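PDB 4RR5: malonyl CoA-acyl carrier protein transacylase from Synechocystis sp. PCC 6803 substr. Kazusa, which catalyses the transfer of the malonyl group from malonyl-CoA to holo-acyl carrier protein, a step of fatty acid biosynthesis. Local coordinates for residues A127-D132 with S153-V158; E246-L251 with G270-T275; A256-E261 with D278-N283. All blocks are in the same frame, centred on the assembly; numbering follows the deposited sequence.

Contact 1. Residues A127-D132 with S153-V158; sequences ALMKFD and SPEQVV
The ring of Phe131 meets Val157 and the turn before it obliquely: Phe131 CZ lies 3.5 Å from Val157 CG1, Glu155 O lies beside the CD1-CE1 side of the ring, and Gln156 CA sits in plane at its edge. The CG of Phe131 is wedged between the backbone N and carbonyl carbon (chi1 55°), which turns the ring toward 153-158, where its CE1 and CZ reach Val157. Leu136 of helix 133-140 packs on both Phe131 and Val157. The antiparallel strands 124-129 and 156-161 are neighbours inside the mixed sheet, and a type I turn from Ser153 to Gln156 leads into the second. Leu128 and Val157, a hydrogen-bonded pair (Leu128 N to Val157 O 2.9 Å, Val157 N to Leu128 O 3.2 Å), share the face under the Phe131 ring; on the opposite face, Ala127 CB touches Val158 CG2 at 3.7 Å. Past the last strand pair, Lys130 N donates to Glu155 O (2.6 Å). The Lys130 and Glu155 side chains then run side by side, and Lys130 NZ forms a salt bridge with Glu155 OE2 at 3.4 Å. That carboxylate also pairs with Arg274, so its negative charge is shared between two cations, which would probably help it stay ionised near the surface.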
# COMPACT_ATOMS: atom_id res chain seq x y z
N ALA A 127 13.20 0.33 8.42
CA ALA A 127 12.10 0.21 9.36
C ALA A 127 12.64 0.08 10.78
O ALA A 127 13.74 -0.43 11.00
CB ALA A 127 11.22 -0.98 9.02
N LEU A 128 11.87 0.56 11.75
CA LEU A 128 12.31 0.55 13.13
C LEU A 128 11.23 -0.08 13.97
O LEU A 128 10.09 0.35 13.95
CB LEU A 128 12.60 1.97 13.62
CG LEU A 128 13.77 2.69 12.94
CD1 LEU A 128 13.72 4.18 13.18
CD2 LEU A 128 15.06 2.13 13.46
N MET A 129 11.58 -1.15 14.68
CA MET A 129 10.59 -1.82 15.50
C MET A 129 11.00 -1.66 16.95
O MET A 129 12.14 -1.93 17.30
CB MET A 129 10.43 -3.30 15.11
CG MET A 129 9.69 -4.11 16.18
SD MET A 129 9.06 -5.75 15.74
CE MET A 129 8.04 -6.09 17.19
N LYS A 130 10.05 -1.20 17.76
CA LYS A 130 10.26 -1.01 19.19
C LYS A 130 11.37 0.01 19.47
O LYS A 130 12.48 -0.36 19.87
CB LYS A 130 10.58 -2.36 19.86
CG LYS A 130 9.56 -2.78 20.91
CD LYS A 130 8.37 -3.47 20.28
CE LYS A 130 7.27 -3.70 21.30
NZ LYS A 130 6.64 -2.41 21.72
N PHE A 131 11.06 1.28 19.29
CA PHE A 131 12.06 2.34 19.39
C PHE A 131 11.73 3.36 20.47
O PHE A 131 10.60 3.47 20.93
CB PHE A 131 12.23 3.06 18.04
CG PHE A 131 10.95 3.59 17.48
CD1 PHE A 131 10.17 2.81 16.66
CD2 PHE A 131 10.53 4.88 17.79
CE1 PHE A 131 8.98 3.30 16.15
CE2 PHE A 131 9.35 5.37 17.29
CZ PHE A 131 8.57 4.58 16.47
N ASP A 132 12.74 4.12 20.85
CA ASP A 132 12.53 5.25 21.74
C ASP A 132 11.91 6.38 20.94
O ASP A 132 12.61 7.04 20.16
CB ASP A 132 13.85 5.69 22.37
CG ASP A 132 13.65 6.42 23.67
OD1 ASP A 132 13.24 5.77 24.65
OD2 ASP A 132 13.90 7.65 23.71
N SER A 153 2.62 1.47 13.29
CA SER A 153 2.04 1.10 14.59
C SER A 153 2.88 1.78 15.65
O SER A 153 4.00 2.19 15.37
CB SER A 153 2.03 -0.43 14.79
OG SER A 153 3.33 -0.96 15.00
N PRO A 154 2.33 1.94 16.87
CA PRO A 154 3.11 2.51 17.97
C PRO A 154 4.51 1.91 18.10
O PRO A 154 5.46 2.59 18.50
CB PRO A 154 2.25 2.19 19.19
CG PRO A 154 0.84 2.29 18.65
CD PRO A 154 0.90 1.80 17.22
N GLU A 155 4.65 0.64 17.73
CA GLU A 155 5.92 -0.05 17.84
C GLU A 155 6.78 0.13 16.59
O GLU A 155 7.98 -0.18 16.60
CB GLU A 155 5.69 -1.54 18.07
CG GLU A 155 4.56 -1.87 19.03
CD GLU A 155 4.56 -3.34 19.41
OE1 GLU A 155 5.30 -4.11 18.77
OE2 GLU A 155 3.82 -3.72 20.35
N GLN A 156 6.19 0.63 15.51
CA GLN A 156 6.88 0.58 14.22
C GLN A 156 6.68 1.78 13.30
O GLN A 156 5.55 2.23 13.04
CB GLN A 156 6.46 -0.67 13.45
CG GLN A 156 7.19 -0.75 12.14
CD GLN A 156 6.68 -1.84 11.26
OE1 GLN A 156 6.21 -2.88 11.76
NE2 GLN A 156 6.75 -1.63 9.95
N VAL A 157 7.81 2.28 12.79
CA VAL A 157 7.81 3.28 11.74
C VAL A 157 8.78 2.89 10.65
O VAL A 157 9.55 1.95 10.79
CB VAL A 157 8.22 4.67 12.25
CG1 VAL A 157 7.24 5.17 13.32
CG2 VAL A 157 9.68 4.66 12.73
N VAL A 158 8.73 3.64 9.56
CA VAL A 158 9.73 3.55 8.52
C VAL A 158 10.27 4.94 8.24
O VAL A 158 9.51 5.87 8.02
CB VAL A 158 9.14 2.95 7.25
CG1 VAL A 158 10.05 3.22 6.06
CG2 VAL A 158 8.90 1.46 7.45

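Contact 2. Residues E246-L251 with G270-T275; sequences ETMVNL and GLCKRT
Met248 meets Cys272 and Thr275 through van der Waals packing, and no hydrogen bond crosses between 246-251 and 270-275. Its sulfur lies against the helix backbone more closely than against any side chain: Met248 SD is 3.5 Å from Cys272 CA, while Cys272 CB stands 3.9 Å from the same sulfur and Leu271 CB 4.2 Å. The chain leaves its helix with CG anti to the carbonyl carbon and runs straight until chi3 (-66°), where a bend turns the methyl group away from Cys272 and onto Thr275. There Met248 CE rests 3.6 Å from Thr275 OG1 and also touches the CB and CG2 of that threonine; the Met248 and Thr275 side chains cross at about a right angle. Helix 244-254 thus packs on the C-terminal end of helix 267-273 and the loop that follows it. In the acyltransferase domain the first helix precedes strand 258-262 and the second follows it, and Tyr259 of that strand touches both Met248 and Cys272. A second, looser apolar contact adds to the first, with Val249 CG2 4.2 Å from Thr275 CG2. Among polar groups, Thr275 N bonds to Cys272 O (3.2 Å) just past the end of the helix, holding the residue that receives the methionine methyl. Thr275 also packs on Ser153 and Pro154, at the end of strand 146-153 and the turn after it.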
# COMPACT_ATOMS: atom_id res chain seq x y z
N GLU A 246 -2.79 6.00 12.20
CA GLU A 246 -3.98 6.84 12.29
C GLU A 246 -5.11 6.30 11.44
O GLU A 246 -6.28 6.59 11.68
CB GLU A 246 -3.67 8.28 11.86
CG GLU A 246 -2.77 9.06 12.81
CD GLU A 246 -2.32 10.38 12.21
OE1 GLU A 246 -1.32 10.39 11.47
OE2 GLU A 246 -2.97 11.42 12.47
N THR A 247 -4.76 5.53 10.42
CA THR A 247 -5.80 4.98 9.56
C THR A 247 -6.61 3.98 10.35
O THR A 247 -7.85 4.02 10.34
CB THR A 247 -5.20 4.34 8.31
OG1 THR A 247 -4.60 5.37 7.50
CG2 THR A 247 -6.28 3.66 7.51
N MET A 248 -5.91 3.12 11.08
CA MET A 248 -6.54 2.08 11.88
C MET A 248 -7.36 2.64 13.05
O MET A 248 -8.46 2.16 13.33
CB MET A 248 -5.46 1.12 12.40
CG MET A 248 -4.83 0.33 11.27
SD MET A 248 -3.51 -0.75 11.79
CE MET A 248 -2.30 0.46 12.33
N VAL A 249 -6.82 3.66 13.71
CA VAL A 249 -7.53 4.31 14.81
C VAL A 249 -8.82 4.96 14.31
O VAL A 249 -9.86 4.85 14.97
CB VAL A 249 -6.66 5.38 15.49
CG1 VAL A 249 -7.41 6.00 16.66
CG2 VAL A 249 -5.34 4.80 15.95
N ASN A 250 -8.74 5.63 13.16
CA ASN A 250 -9.91 6.27 12.56
C ASN A 250 -10.99 5.27 12.22
O ASN A 250 -12.18 5.56 12.35
CB ASN A 250 -9.52 7.03 11.30
CG ASN A 250 -8.73 8.28 11.60
OD1 ASN A 250 -8.25 8.47 12.72
ND2 ASN A 250 -8.58 9.14 10.60
N LEU A 251 -10.55 4.10 11.76
CA LEU A 251 -11.45 3.02 11.42
C LEU A 251 -12.21 2.58 12.64
O LEU A 251 -13.44 2.67 12.68
CB LEU A 251 -10.67 1.84 10.83
CG LEU A 251 -10.21 1.99 9.39
CD1 LEU A 251 -9.52 0.71 8.94
CD2 LEU A 251 -11.39 2.33 8.49
N GLY A 270 -1.25 -7.72 11.18
CA GLY A 270 -0.18 -7.71 12.17
C GLY A 270 -0.06 -6.35 12.83
O GLY A 270 -0.01 -6.25 14.06
N LEU A 271 -0.03 -5.30 12.01
CA LEU A 271 -0.03 -3.93 12.51
C LEU A 271 -1.27 -3.67 13.36
O LEU A 271 -1.17 -3.13 14.46
CB LEU A 271 0.06 -2.92 11.36
CG LEU A 271 1.41 -2.87 10.65
CD1 LEU A 271 1.37 -1.97 9.45
CD2 LEU A 271 2.48 -2.41 11.61
N CYS A 272 -2.43 -4.06 12.84
CA CYS A 272 -3.68 -3.80 13.55
C CYS A 272 -3.76 -4.47 14.93
O CYS A 272 -4.44 -3.96 15.83
CB CYS A 272 -4.87 -4.26 12.72
SG CYS A 272 -6.39 -3.43 13.23
N LYS A 273 -3.07 -5.59 15.08
CA LYS A 273 -3.03 -6.31 16.34
C LYS A 273 -2.60 -5.36 17.45
O LYS A 273 -3.33 -5.14 18.42
CB LYS A 273 -2.08 -7.50 16.27
CG LYS A 273 -2.69 -8.74 15.62
CD LYS A 273 -1.77 -9.94 15.79
CE LYS A 273 -2.32 -11.16 15.05
NZ LYS A 273 -1.54 -12.37 15.38
N ARG A 274 -1.43 -4.78 17.26
CA ARG A 274 -0.81 -3.91 18.25
C ARG A 274 -1.23 -2.45 18.12
O ARG A 274 -0.47 -1.56 18.52
CB ARG A 274 0.71 -4.04 18.15
CG ARG A 274 1.19 -5.48 18.23
CD ARG A 274 2.65 -5.65 17.83
NE ARG A 274 3.04 -7.05 17.97
CZ ARG A 274 3.64 -7.56 19.04
NH1 ARG A 274 3.95 -6.77 20.07
NH2 ARG A 274 3.94 -8.85 19.08
N THR A 275 -2.42 -2.19 17.57
CA THR A 275 -2.92 -0.82 17.46
C THR A 275 -4.39 -0.69 17.83
O THR A 275 -4.77 0.18 18.61
CB THR A 275 -2.74 -0.25 16.04
OG1 THR A 275 -1.34 -0.08 15.77
CG2 THR A 275 -3.45 1.10 15.89

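Contact 3. Residues A256-E261 with D278-N283; sequences ATDYWE and DLNLKN
Strands 258-261 and 280-283 run parallel, 4.7 Å apart at closest approach and 18° from exact alignment, pairing Asp258 with Asn280 through to Glu261 with Asn283. Backbone bonds alternate from one strand to the other: Tyr259 N donates to Asn280 O (2.8 Å), Lys282 N to Tyr259 O, and Glu261 N to Lys282 O. At the start of the pairing Thr257 O accepts twice from Asn280. The backbone N comes in straight but longer, at 3.3 Å, whereas Asn280 ND2 approaches from above the carbonyl plane at 2.8 Å and with a bent N-H angle of 139°. On the same face as Asp258 and Asn280, Lys282 lays CG and CD over one face of the Trp260 indole, a CH-pi contact in which Lys282 CD is 3.5 Å from the centroid of the five-membered ring. The other face carries Tyr259, whose CD2 meets Leu281 CD2 at 3.7 Å. Glu261 and Asn283 also lie there, and both reach for helix 267-273: Glu261 OE1 accepts from Thr269 N and OE2 from Leu268 N, which holds the carboxylate at the N-terminal turn of the helix, and Asn283 ND2 bonds separately to Thr269 OG1. The arrangement is a beta-alpha-beta unit, with helix 267-273 joining the two strands and lying over the Tyr259 face. Strand 3-7 flanks strand 258-262 on its other side, bringing Trp5 against Trp260, and strand 280-284 forms the edge of the four-stranded parallel sheet.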
# COMPACT_ATOMS: atom_id res chain seq x y z
N ALA A 256 -16.04 0.92 12.45
CA ALA A 256 -15.65 -0.38 11.93
C ALA A 256 -15.36 -1.41 13.02
O ALA A 256 -14.58 -1.16 13.93
CB ALA A 256 -14.44 -0.23 11.02
N THR A 257 -15.99 -2.57 12.89
CA THR A 257 -15.87 -3.65 13.87
C THR A 257 -14.95 -4.76 13.38
O THR A 257 -14.36 -5.50 14.17
CB THR A 257 -17.26 -4.25 14.17
OG1 THR A 257 -17.70 -5.03 13.05
CG2 THR A 257 -18.25 -3.15 14.38
N ASP A 258 -14.83 -4.86 12.06
CA ASP A 258 -14.00 -5.88 11.42
C ASP A 258 -13.07 -5.28 10.39
O ASP A 258 -13.38 -4.27 9.75
CB ASP A 258 -14.87 -6.94 10.74
CG ASP A 258 -15.83 -7.60 11.70
OD1 ASP A 258 -16.93 -7.03 11.91
OD2 ASP A 258 -15.50 -8.68 12.22
N TYR A 259 -11.96 -5.96 10.20
CA TYR A 259 -10.82 -5.45 9.47
C TYR A 259 -10.25 -6.58 8.61
O TYR A 259 -9.68 -7.54 9.14
CB TYR A 259 -9.81 -4.94 10.49
CG TYR A 259 -8.48 -4.37 10.03
CD1 TYR A 259 -8.34 -3.01 9.80
CD2 TYR A 259 -7.35 -5.18 9.92
CE1 TYR A 259 -7.11 -2.47 9.45
CE2 TYR A 259 -6.12 -4.64 9.56
CZ TYR A 259 -6.02 -3.29 9.33
OH TYR A 259 -4.82 -2.73 8.98
N TRP A 260 -10.42 -6.47 7.30
CA TRP A 260 -10.01 -7.54 6.39
C TRP A 260 -8.86 -7.11 5.51
O TRP A 260 -9.00 -6.18 4.72
CB TRP A 260 -11.17 -7.98 5.49
CG TRP A 260 -12.32 -8.61 6.21
CD1 TRP A 260 -12.48 -8.76 7.56
CD2 TRP A 260 -13.49 -9.18 5.61
NE1 TRP A 260 -13.67 -9.37 7.84
CE2 TRP A 260 -14.31 -9.64 6.66
CE3 TRP A 260 -13.92 -9.34 4.29
CZ2 TRP A 260 -15.54 -10.26 6.42
CZ3 TRP A 260 -15.13 -9.95 4.06
CH2 TRP A 260 -15.93 -10.41 5.12
N GLU A 261 -7.73 -7.79 5.65
CA GLU A 261 -6.60 -7.55 4.79
C GLU A 261 -6.81 -8.32 3.51
O GLU A 261 -6.78 -9.54 3.51
CB GLU A 261 -5.29 -7.96 5.45
CG GLU A 261 -4.07 -7.37 4.77
CD GLU A 261 -2.78 -7.73 5.48
OE1 GLU A 261 -2.85 -8.32 6.59
OE2 GLU A 261 -1.69 -7.43 4.94
N ASP A 278 -9.02 -4.80 19.56
CA ASP A 278 -10.41 -5.22 19.74
C ASP A 278 -11.12 -5.36 18.39
O ASP A 278 -12.32 -5.63 18.33
CB ASP A 278 -11.16 -4.23 20.64
CG ASP A 278 -11.13 -2.80 20.12
OD1 ASP A 278 -10.09 -2.38 19.54
OD2 ASP A 278 -12.15 -2.08 20.32
N LEU A 279 -10.37 -5.19 17.30
CA LEU A 279 -10.93 -5.38 15.97
C LEU A 279 -10.71 -6.81 15.48
O LEU A 279 -9.67 -7.43 15.75
CB LEU A 279 -10.30 -4.40 14.97
CG LEU A 279 -10.62 -2.91 15.09
CD1 LEU A 279 -9.76 -2.13 14.11
CD2 LEU A 279 -12.07 -2.68 14.80
N ASN A 280 -11.70 -7.32 14.75
CA ASN A 280 -11.62 -8.67 14.21
C ASN A 280 -10.88 -8.69 12.90
O ASN A 280 -11.18 -7.91 11.99
CB ASN A 280 -13.02 -9.24 14.01
CG ASN A 280 -13.87 -9.12 15.25
OD1 ASN A 280 -13.78 -9.95 16.16
ND2 ASN A 280 -14.70 -8.08 15.30
N LEU A 281 -9.92 -9.60 12.79
CA LEU A 281 -9.04 -9.66 11.63
C LEU A 281 -9.28 -10.89 10.75
O LEU A 281 -9.36 -12.02 11.24
CB LEU A 281 -7.58 -9.65 12.10
CG LEU A 281 -7.30 -8.71 13.28
CD1 LEU A 281 -5.84 -8.79 13.71
CD2 LEU A 281 -7.70 -7.26 12.96
N LYS A 282 -9.41 -10.66 9.44
CA LYS A 282 -9.23 -11.75 8.48
C LYS A 282 -8.16 -11.40 7.44
O LYS A 282 -7.97 -10.23 7.10
CB LYS A 282 -10.53 -12.11 7.76
CG LYS A 282 -11.79 -11.75 8.49
CD LYS A 282 -13.00 -12.41 7.83
CE LYS A 282 -13.12 -13.87 8.22
NZ LYS A 282 -13.38 -14.02 9.68
N ASN A 283 -7.48 -12.43 6.96
CA ASN A 283 -6.53 -12.29 5.88
C ASN A 283 -7.02 -13.03 4.64
O ASN A 283 -6.99 -14.26 4.59
CB ASN A 283 -5.17 -12.82 6.32
CG ASN A 283 -4.59 -12.02 7.43
OD1 ASN A 283 -4.61 -12.43 8.59
ND2 ASN A 283 -4.10 -10.83 7.09
O HOH W 1 -14.58 -5.87 17.46

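How the contacts relate
Contact 1 closes before contact 2 opens, whereas contacts 2 and 3 interleave: helix 244-254, strand 258-262, helix 267-273 and strand 280-284 follow in turn. Contact 3 belongs to the four-stranded parallel sheet and contact 2 to helices packed beside it, their centres about 10 Å apart, with Lys273 packing on Leu281. Contact 1 lies in the separate mixed sheet, its centre about 14 Å from that of contact 2 and 22 Å from that of contact 3. Contact 2, joined to contact 1 by the Glu155-Arg274 bridge, thus links the two sheets. Between side chains, the probable catalytic residues His188 and Ser88 lie about 7 and 10 Å from Val158 of contact 1, and Ser88 about 11 Å from Leu271 of contact 2.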